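Local structure of GCN5-related N-acetyltransferase (Brucella melitensis biovar Abortus 2308, 3TCV) at residues 51-63 and 102-114. The protein probably transfers an acetyl group from acetyl-CoA to an amine, perhaps the N-terminal amino group of a protein, as a member of the GNAT family. Sequence-based numbering, arbitrary orientation.
Sequences AQKHGDELFAASS and AVIDKASGKVAGR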
ATOM      1  N   ALA B  51      19.041  13.025 -17.597  1.00 27.53           N
ATOM      2  CA  ALA B  51      18.377  13.644 -18.720  1.00 27.46           C
ATOM      3  C   ALA B  51      19.304  13.856 -19.910  1.00 28.24           C
ATOM      4  O   ALA B  51      18.942  13.516 -21.031  1.00 27.37           O
ATOM      5  CB  ALA B  51      17.734  14.961 -18.298  1.00 28.12           C
ATOM      6  N   GLN B  52      20.491  14.409 -19.659  1.00 29.11           N
ATOM      7  CA  GLN B  52      21.454  14.718 -20.725  1.00 29.91           C
ATOM      8  C   GLN B  52      22.021  13.443 -21.347  1.00 30.13           C
ATOM      9  O   GLN B  52      22.129  13.341 -22.561  1.00 29.10           O
ATOM     10  CB  GLN B  52      22.586  15.625 -20.197  1.00 30.91           C
ATOM     11  N   LYS B  53      22.340  12.452 -20.519  1.00 30.41           N
ATOM     12  CA  LYS B  53      22.909  11.213 -21.032  1.00 31.14           C
ATOM     13  C   LYS B  53      21.885  10.322 -21.748  1.00 29.16           C
ATOM     14  O   LYS B  53      22.176   9.752 -22.797  1.00 28.99           O
ATOM     15  CB  LYS B  53      23.586  10.431 -19.916  1.00 33.08           C
ATOM     16  CG  LYS B  53      24.433   9.282 -20.435  1.00 35.70           C
ATOM     17  CD  LYS B  53      25.322   8.690 -19.355  1.00 38.81           C
ATOM     18  CE  LYS B  53      26.135   7.518 -19.894  1.00 40.97           C
ATOM     19  NZ  LYS B  53      27.111   7.061 -18.869  1.00 42.17           N
ATOM     20  N   HIS B  54      20.691  10.199 -21.174  1.00 26.34           N
ATOM     21  CA  HIS B  54      19.716   9.201 -21.636  1.00 24.75           C
ATOM     22  C   HIS B  54      18.537   9.750 -22.384  1.00 24.20           C
ATOM     23  O   HIS B  54      17.803   8.978 -23.000  1.00 24.48           O
ATOM     24  CB  HIS B  54      19.200   8.390 -20.437  1.00 23.57           C
ATOM     25  CG  HIS B  54      20.279   7.759 -19.624  1.00 23.26           C
ATOM     26  ND1 HIS B  54      20.406   7.965 -18.298  1.00 23.41           N
ATOM     27  CD2 HIS B  54      21.308   6.894 -19.985  1.00 23.83           C
ATOM     28  CE1 HIS B  54      21.455   7.265 -17.833  1.00 22.84           C
ATOM     29  NE2 HIS B  54      22.007   6.606 -18.859  1.00 23.74           N
ATOM     30  N   GLY B  55      18.345  11.065 -22.371  1.00 24.29           N
ATOM     31  CA  GLY B  55      17.121  11.670 -22.887  1.00 23.68           C
ATOM     32  C   GLY B  55      16.784  11.346 -24.323  1.00 23.40           C
ATOM     33  O   GLY B  55      15.655  10.962 -24.633  1.00 22.33           O
ATOM     34  N   ASP B  56      17.753  11.524 -25.222  1.00 23.97           N
ATOM     35  CA  ASP B  56      17.488  11.300 -26.638  1.00 23.63           C
ATOM     36  C   ASP B  56      17.141   9.854 -26.954  1.00 22.98           C
ATOM     37  O   ASP B  56      16.153   9.588 -27.653  1.00 22.22           O
ATOM     38  CB  ASP B  56      18.658  11.775 -27.493  1.00 25.13           C
ATOM     39  CG  ASP B  56      18.851  13.296 -27.426  1.00 25.93           C
ATOM     40  OD1 ASP B  56      17.969  14.020 -26.885  1.00 26.14           O
ATOM     41  OD2 ASP B  56      19.892  13.771 -27.913  1.00 25.95           O
ATOM     42  N   GLU B  57      17.940   8.920 -26.442  1.00 22.54           N
ATOM     43  CA  GLU B  57      17.718   7.517 -26.730  1.00 22.47           C
ATOM     44  C   GLU B  57      16.475   7.001 -26.007  1.00 21.05           C
ATOM     45  O   GLU B  57      15.776   6.158 -26.542  1.00 21.09           O
ATOM     46  CB  GLU B  57      18.957   6.663 -26.405  1.00 23.62           C
ATOM     47  CG  GLU B  57      20.134   6.943 -27.329  1.00 25.47           C
ATOM     48  CD  GLU B  57      21.378   6.121 -27.021  1.00 26.85           C
ATOM     49  OE1 GLU B  57      21.347   5.217 -26.160  1.00 26.05           O
ATOM     50  OE2 GLU B  57      22.430   6.388 -27.655  1.00 30.42           O
ATOM     51  N   LEU B  58      16.176   7.519 -24.815  1.00 20.35           N
ATOM     52  CA  LEU B  58      14.953   7.068 -24.117  1.00 19.39           C
ATOM     53  C   LEU B  58      13.731   7.641 -24.817  1.00 19.17           C
ATOM     54  O   LEU B  58      12.696   6.984 -24.907  1.00 18.79           O
ATOM     55  CB  LEU B  58      14.956   7.453 -22.633  1.00 18.91           C
ATOM     56  CG  LEU B  58      13.743   6.981 -21.827  1.00 18.53           C
ATOM     57  CD1 LEU B  58      13.615   5.466 -21.901  1.00 18.10           C
ATOM     58  CD2 LEU B  58      13.860   7.487 -20.394  1.00 18.34           C
ATOM     59  N   PHE B  59      13.848   8.862 -25.335  1.00 19.66           N
ATOM     60  CA  PHE B  59      12.768   9.415 -26.141  1.00 19.29           C
ATOM     61  C   PHE B  59      12.504   8.494 -27.324  1.00 19.03           C
ATOM     62  O   PHE B  59      11.362   8.186 -27.625  1.00 19.25           O
ATOM     63  CB  PHE B  59      13.061  10.828 -26.660  1.00 19.48           C
ATOM     64  CG  PHE B  59      12.080  11.272 -27.718  1.00 19.67           C
ATOM     65  CD1 PHE B  59      10.772  11.565 -27.387  1.00 19.16           C
ATOM     66  CD2 PHE B  59      12.460  11.325 -29.056  1.00 20.30           C
ATOM     67  CE1 PHE B  59       9.860  11.918 -28.370  1.00 19.89           C
ATOM     68  CE2 PHE B  59      11.560  11.697 -30.043  1.00 20.65           C
ATOM     69  CZ  PHE B  59      10.258  11.993 -29.705  1.00 20.35           C
ATOM     70  N   ALA B  60      13.566   8.069 -28.005  1.00 19.68           N
ATOM     71  CA  ALA B  60      13.451   7.174 -29.143  1.00 19.78           C
ATOM     72  C   ALA B  60      12.707   5.895 -28.764  1.00 19.49           C
ATOM     73  O   ALA B  60      11.737   5.493 -29.418  1.00 19.82           O
ATOM     74  CB  ALA B  60      14.833   6.826 -29.680  1.00 19.94           C
ATOM     75  N   ALA B  61      13.185   5.257 -27.709  1.00 19.46           N
ATOM     76  CA  ALA B  61      12.552   4.021 -27.207  1.00 19.48           C
ATOM     77  C   ALA B  61      11.073   4.220 -26.860  1.00 19.25           C
ATOM     78  O   ALA B  61      10.246   3.321 -27.058  1.00 19.37           O
ATOM     79  CB  ALA B  61      13.329   3.485 -26.007  1.00 19.18           C
ATOM     80  N   SER B  62      10.741   5.410 -26.370  1.00 19.41           N
ATOM     81  CA  SER B  62       9.399   5.712 -25.852  1.00 19.32           C
ATOM     82  C   SER B  62       8.452   6.254 -26.918  1.00 20.36           C
ATOM     83  O   SER B  62       7.318   6.568 -26.618  1.00 19.26           O
ATOM     84  CB  SER B  62       9.479   6.672 -24.658  1.00 18.69           C
ATOM     85  OG  SER B  62      10.368   6.158 -23.657  1.00 17.89           O
ATOM     86  N   SER B  63       8.933   6.377 -28.158  1.00 22.00           N
ATOM     87  CA  SER B  63       8.130   6.953 -29.249  1.00 22.99           C
ATOM     88  C   SER B  63       8.177   6.058 -30.491  1.00 23.82           C
ATOM     89  O   SER B  63       7.958   6.519 -31.614  1.00 24.94           O
ATOM     90  CB  SER B  63       8.599   8.390 -29.565  1.00 22.96           C
ATOM     91  OG  SER B  63      10.000   8.453 -29.808  1.00 23.39           O
ATOM     92  N   ALA B 102      17.894   4.126 -16.262  1.00 19.69           N
ATOM     93  CA  ALA B 102      17.823   3.787 -17.673  1.00 20.27           C
ATOM     94  C   ALA B 102      18.255   2.350 -17.817  1.00 20.84           C
ATOM     95  O   ALA B 102      19.209   1.907 -17.141  1.00 21.44           O
ATOM     96  CB  ALA B 102      18.721   4.691 -18.506  1.00 21.11           C
ATOM     97  N   VAL B 103      17.589   1.632 -18.720  1.00 20.74           N
ATOM     98  CA  VAL B 103      17.904   0.239 -19.009  1.00 21.15           C
ATOM     99  C   VAL B 103      18.562   0.228 -20.389  1.00 22.07           C
ATOM    100  O   VAL B 103      17.910   0.521 -21.403  1.00 21.89           O
ATOM    101  CB  VAL B 103      16.644  -0.660 -19.019  1.00 20.64           C
ATOM    102  CG1 VAL B 103      17.020  -2.122 -19.228  1.00 20.30           C
ATOM    103  CG2 VAL B 103      15.851  -0.495 -17.724  1.00 19.89           C
ATOM    104  N   ILE B 104      19.855  -0.089 -20.408  1.00 23.10           N
ATOM    105  CA  ILE B 104      20.660  -0.048 -21.630  1.00 24.38           C
ATOM    106  C   ILE B 104      20.869  -1.446 -22.209  1.00 24.46           C
ATOM    107  O   ILE B 104      21.392  -2.327 -21.555  1.00 25.08           O
ATOM    108  CB  ILE B 104      22.029   0.622 -21.378  1.00 25.90           C
ATOM    109  CG1 ILE B 104      21.848   2.120 -21.068  1.00 26.95           C
ATOM    110  CG2 ILE B 104      22.918   0.504 -22.608  1.00 25.94           C
ATOM    111  CD1 ILE B 104      22.344   2.575 -19.715  1.00 28.39           C
ATOM    112  N   ASP B 105      20.454  -1.641 -23.445  1.00 25.30           N
ATOM    113  CA  ASP B 105      20.665  -2.907 -24.129  1.00 26.11           C
ATOM    114  C   ASP B 105      22.124  -2.974 -24.565  1.00 27.44           C
ATOM    115  O   ASP B 105      22.572  -2.157 -25.384  1.00 27.48           O
ATOM    116  CB  ASP B 105      19.752  -2.995 -25.354  1.00 26.66           C
ATOM    117  CG  ASP B 105      20.041  -4.206 -26.225  1.00 27.41           C
ATOM    118  OD1 ASP B 105      19.951  -5.345 -25.709  1.00 28.32           O
ATOM    119  OD2 ASP B 105      20.340  -4.008 -27.426  1.00 28.16           O
ATOM    120  N   LYS B 106      22.863  -3.936 -24.019  1.00 28.08           N
ATOM    121  CA  LYS B 106      24.312  -3.965 -24.235  1.00 30.18           C
ATOM    122  C   LYS B 106      24.661  -4.297 -25.673  1.00 30.33           C
ATOM    123  O   LYS B 106      25.618  -3.746 -26.207  1.00 31.46           O
ATOM    124  CB  LYS B 106      25.004  -4.928 -23.285  1.00 31.44           C
ATOM    125  CG  LYS B 106      25.141  -4.359 -21.879  1.00 32.37           C
ATOM    126  CD  LYS B 106      25.804  -5.329 -20.921  1.00 32.80           C
ATOM    127  CE  LYS B 106      27.204  -5.690 -21.383  1.00 33.02           C
ATOM    128  NZ  LYS B 106      27.959  -6.358 -20.305  1.00 33.32           N
ATOM    129  N   ALA B 107      23.874  -5.167 -26.302  1.00 30.46           N
ATOM    130  CA  ALA B 107      24.136  -5.576 -27.687  1.00 31.08           C
ATOM    131  C   ALA B 107      24.178  -4.375 -28.634  1.00 31.10           C
ATOM    132  O   ALA B 107      25.062  -4.293 -29.484  1.00 32.64           O
ATOM    133  CB  ALA B 107      23.093  -6.591 -28.154  1.00 30.77           C
ATOM    134  N   SER B 108      23.233  -3.445 -28.482  1.00 29.37           N
ATOM    135  CA  SER B 108      23.180  -2.231 -29.300  1.00 29.20           C
ATOM    136  C   SER B 108      23.878  -1.033 -28.678  1.00 28.94           C
ATOM    137  O   SER B 108      24.184  -0.055 -29.365  1.00 30.21           O
ATOM    138  CB  SER B 108      21.730  -1.863 -29.582  1.00 29.23           C
ATOM    139  OG  SER B 108      21.030  -1.613 -28.375  1.00 28.51           O
ATOM    140  N   GLY B 109      24.126  -1.091 -27.375  1.00 28.93           N
ATOM    141  CA  GLY B 109      24.587   0.072 -26.626  1.00 29.46           C
ATOM    142  C   GLY B 109      23.550   1.168 -26.397  1.00 28.72           C
ATOM    143  O   GLY B 109      23.887   2.207 -25.837  1.00 29.37           O
ATOM    144  N   LYS B 110      22.295   0.933 -26.795  1.00 28.09           N
ATOM    145  CA  LYS B 110      21.237   1.947 -26.752  1.00 26.84           C
ATOM    146  C   LYS B 110      20.375   1.823 -25.499  1.00 25.13           C
ATOM    147  O   LYS B 110      20.134   0.725 -25.014  1.00 23.38           O
ATOM    148  CB  LYS B 110      20.280   1.808 -27.944  1.00 28.78           C
ATOM    149  CG  LYS B 110      20.898   1.814 -29.341  1.00 31.19           C
ATOM    150  CD  LYS B 110      21.539   3.123 -29.685  1.00 33.73           C
ATOM    151  CE  LYS B 110      22.009   3.126 -31.145  1.00 35.95           C
ATOM    152  NZ  LYS B 110      23.025   4.197 -31.349  1.00 37.15           N
ATOM    153  N   VAL B 111      19.886   2.953 -25.013  1.00 23.89           N
ATOM    154  CA  VAL B 111      18.868   2.944 -23.965  1.00 22.74           C
ATOM    155  C   VAL B 111      17.634   2.281 -24.562  1.00 21.68           C
ATOM    156  O   VAL B 111      17.194   2.622 -25.666  1.00 22.29           O
ATOM    157  CB  VAL B 111      18.541   4.362 -23.470  1.00 22.93           C
ATOM    158  CG1 VAL B 111      17.367   4.333 -22.478  1.00 21.53           C
ATOM    159  CG2 VAL B 111      19.796   5.031 -22.882  1.00 23.51           C
ATOM    160  N   ALA B 112      17.115   1.287 -23.858  1.00 20.57           N
ATOM    161  CA  ALA B 112      15.994   0.495 -24.366  1.00 19.75           C
ATOM    162  C   ALA B 112      14.719   0.683 -23.554  1.00 18.51           C
ATOM    163  O   ALA B 112      13.653   0.286 -23.983  1.00 18.23           O
ATOM    164  CB  ALA B 112      16.384  -0.974 -24.390  1.00 19.41           C
ATOM    165  N   GLY B 113      14.842   1.299 -22.396  1.00 17.89           N
ATOM    166  CA  GLY B 113      13.700   1.508 -21.520  1.00 17.04           C
ATOM    167  C   GLY B 113      14.111   2.111 -20.217  1.00 16.72           C
ATOM    168  O   GLY B 113      15.224   2.657 -20.076  1.00 16.57           O
ATOM    169  N   ARG B 114      13.239   1.994 -19.229  1.00 16.05           N
ATOM    170  CA  ARG B 114      13.536   2.532 -17.910  1.00 16.50           C
ATOM    171  C   ARG B 114      12.734   1.763 -16.858  1.00 16.25           C
ATOM    172  O   ARG B 114      11.774   1.079 -17.205  1.00 16.16           O
ATOM    173  CB  ARG B 114      13.266   4.055 -17.858  1.00 16.82           C
ATOM    174  CG  ARG B 114      11.992   4.538 -18.529  1.00 17.00           C
ATOM    175  CD  ARG B 114      10.716   4.340 -17.719  1.00 17.10           C
ATOM    176  NE  ARG B 114       9.569   5.031 -18.317  1.00 17.04           N
ATOM    177  CZ  ARG B 114       8.351   5.121 -17.786  1.00 17.33           C
ATOM    178  NH1 ARG B 114       8.070   4.527 -16.638  1.00 17.09           N
ATOM    179  NH2 ARG B 114       7.406   5.832 -18.388  1.00 17.62           N
TER
HETATM  180  O   HOH W   1      16.884   4.090 -27.993  1.00 27.99           O
HETATM  181  O   HOH W   2      24.106   4.596 -27.991  1.00 45.51           O
HETATM  182  O   HOH W   3       9.957   6.413 -20.795  1.00 18.73           O
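Val111 reaches helix 51-61 between His54, Glu57 and Leu58, its two methyls dividing the work. CG1, anti to the backbone N, lies 3.9 Å from Leu58 CB, while CG2 turns to the imidazole and meets His54 CD2 at 3.8 Å. Ala102, on the adjoining strand, sets its methyl over the centre of the same ring: CB is 3.5 Å from the His54 centroid and 6° off the normal, a CH-pi contact. Lys53 CB covers the opposite face, and Ile104 CD1 approaches obliquely.

The direct hydrogen bond of the interface runs from Val111 N to Glu57 OE1, 2.9 Å long and close to straight at 163°, meeting the carboxylate on its anti side. An extended chain beyond CG carries Glu57 this far. A water close to OE2 probably also donates, more distantly, to Gly109 O; the Lys110 ammonium is near but beyond salt-bridge range. A second water donates to both Glu57 O and Val111 O, adding a backbone bridge beside the direct bond. Further along, Leu58 CD1 packs 3.9 Å from Arg114 CG, and Ala61 CB rests 3.8 Å from Ala112 O.

Second-shell bonds fix the polar ends. His54 ND1 accepts from Asn50 N and NE2 bonds Glu47, so the ring's rotation is set from both nitrogens. A third water links Ser62 OG to Arg114 NE; the same guanidinium makes a salt bridge to Glu76 and a hydrogen bond to Ser131 O. Ala112 and Gly113 both face Val103 in a classic beta bulge, which the strand pairing accommodates.

The helix thus packs at 70° across strand 110-114 of the GNAT sheet, joined by an apolar centre with a carboxylate-to-backbone bond at its more exposed margin, where the nearby lysine would probably favour the charged form of Glu57.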